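Local coordinates for protein putative surface-anchored fimbrial subunit (Corynebacterium diphtheriae, PDB 3HTL) that probably forms the shaft of a cell-surface pilus as its repeating backbone subunit, and binds calcium, at residues A[325-330]-A[395-400]. Sequence-based numbering, arbitrary orientation.
Sequences TATFQL and VETATA. With NA (sodium ion), chain C.
Q329 and V395 form an antiparallel, hydrogen-bonded pair between strands 327-333 and 391-398. Q329 N donates to V395 O and V395 N to Q329 O, each at 2.9 Å.

Beyond F328 and E396 the register slips by one residue. T397 and A398 both face T327, which is a classic beta bulge. T327 O takes the main bond from T397 N at 2.8 Å and a weak one from A398 N at 3.5 Å. On the far side of the bulge T327 N reaches A398 O over 3.0 Å, with the donor well above the carbonyl plane.

The side chains of F328 and E396 share one face of the sheet. With CG anti to its backbone N (chi1 -175°) and the chain extended, E396 follows the CD1-CE1-CZ side of the F328 ring. F328 CE1 lies 3.7 Å from E396 CB, and ring and carboxylate planes are 23° apart. E396 OE2 also touches the methyl of A326. The other oxygen, OE1, accepts a hydrogen bond from L406 N.

T327, Q329, V395 and A398 point to the opposite face. Here T327 CG2 meets T397 OG1 at 3.4 Å. The methyl of T397 sits 3.7 Å from Q329 OE1, while Q329 NE2 is held by Q352 O.

Just past the strand, T399 OG1 binds the sodium ion at 2.7 Å. E404 O and N432 OD1 are its other protein ligands.

These are the two central strands of a four-stranded antiparallel sheet, with 354-355 beside 327-333 and 410-412 beside 391-398. The F328 and E396 face packs on I311 and K313 of strand 302-315, near the C-terminal end of the elongated pilin.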
# COMPACT_ATOMS: atom_id res chain seq x y z
N THR A 325 -30.36 31.86 17.19
CA THR A 325 -29.68 30.58 17.11
C THR A 325 -30.68 29.63 16.47
O THR A 325 -31.88 29.68 16.79
CB THR A 325 -29.33 30.13 18.56
OG1 THR A 325 -27.96 30.45 18.87
CG2 THR A 325 -29.62 28.66 18.80
N ALA A 326 -30.21 28.76 15.57
CA ALA A 326 -31.03 27.68 15.04
C ALA A 326 -30.23 26.38 15.06
O ALA A 326 -29.00 26.39 15.07
CB ALA A 326 -31.48 27.97 13.62
N THR A 327 -30.97 25.27 15.07
CA THR A 327 -30.38 23.96 15.20
C THR A 327 -30.91 23.09 14.05
O THR A 327 -32.09 23.12 13.72
CB THR A 327 -30.72 23.32 16.57
OG1 THR A 327 -30.28 24.20 17.62
CG2 THR A 327 -30.04 21.97 16.75
N PHE A 328 -29.99 22.35 13.43
CA PHE A 328 -30.30 21.42 12.37
C PHE A 328 -29.78 20.00 12.65
O PHE A 328 -28.78 19.77 13.37
CB PHE A 328 -29.69 21.89 11.06
CG PHE A 328 -30.19 23.21 10.62
CD1 PHE A 328 -31.22 23.29 9.71
CD2 PHE A 328 -29.62 24.38 11.11
CE1 PHE A 328 -31.68 24.49 9.29
CE2 PHE A 328 -30.10 25.60 10.69
CZ PHE A 328 -31.12 25.66 9.79
N GLN A 329 -30.48 19.06 12.04
CA GLN A 329 -30.02 17.68 11.97
C GLN A 329 -29.89 17.27 10.53
O GLN A 329 -30.65 17.71 9.68
CB GLN A 329 -30.99 16.77 12.73
CG GLN A 329 -30.80 16.97 14.23
CD GLN A 329 -31.48 15.93 15.10
OE1 GLN A 329 -32.69 15.72 15.02
NE2 GLN A 329 -30.70 15.32 15.98
N LEU A 330 -28.88 16.44 10.26
CA LEU A 330 -28.62 15.94 8.92
C LEU A 330 -29.29 14.58 8.73
O LEU A 330 -29.18 13.71 9.57
CB LEU A 330 -27.11 15.82 8.72
CG LEU A 330 -26.64 15.43 7.30
CD1 LEU A 330 -26.99 16.48 6.29
CD2 LEU A 330 -25.12 15.17 7.34
N VAL A 395 -32.92 19.04 8.54
CA VAL A 395 -34.17 19.30 9.24
C VAL A 395 -33.90 20.33 10.32
O VAL A 395 -33.02 20.14 11.15
CB VAL A 395 -34.71 18.00 9.87
CG1 VAL A 395 -35.86 18.30 10.85
CG2 VAL A 395 -35.19 17.06 8.77
N GLU A 396 -34.68 21.41 10.32
CA GLU A 396 -34.49 22.46 11.32
C GLU A 396 -35.30 22.09 12.53
O GLU A 396 -36.52 21.96 12.44
CB GLU A 396 -34.95 23.82 10.79
CG GLU A 396 -34.64 24.96 11.77
CD GLU A 396 -35.00 26.33 11.22
OE1 GLU A 396 -36.13 26.52 10.71
OE2 GLU A 396 -34.16 27.23 11.36
N THR A 397 -34.61 21.88 13.65
CA THR A 397 -35.25 21.40 14.88
C THR A 397 -35.55 22.51 15.89
O THR A 397 -36.40 22.33 16.75
CB THR A 397 -34.42 20.34 15.58
OG1 THR A 397 -33.11 20.85 15.91
CG2 THR A 397 -34.31 19.08 14.72
N ALA A 398 -34.85 23.62 15.77
CA ALA A 398 -35.07 24.77 16.63
C ALA A 398 -34.69 26.02 15.87
O ALA A 398 -33.91 25.97 14.91
CB ALA A 398 -34.27 24.63 17.87
N THR A 399 -35.25 27.15 16.29
CA THR A 399 -34.99 28.42 15.64
C THR A 399 -35.04 29.53 16.69
O THR A 399 -34.99 29.23 17.85
CB THR A 399 -35.94 28.65 14.47
OG1 THR A 399 -35.54 29.83 13.76
CG2 THR A 399 -37.42 28.78 14.93
N ALA A 400 -35.06 30.79 16.27
CA ALA A 400 -35.02 31.90 17.24
C ALA A 400 -36.47 32.21 17.67
O ALA A 400 -37.42 31.81 17.00
CB ALA A 400 -34.36 33.09 16.63
NA NA C . -36.86 29.62 11.45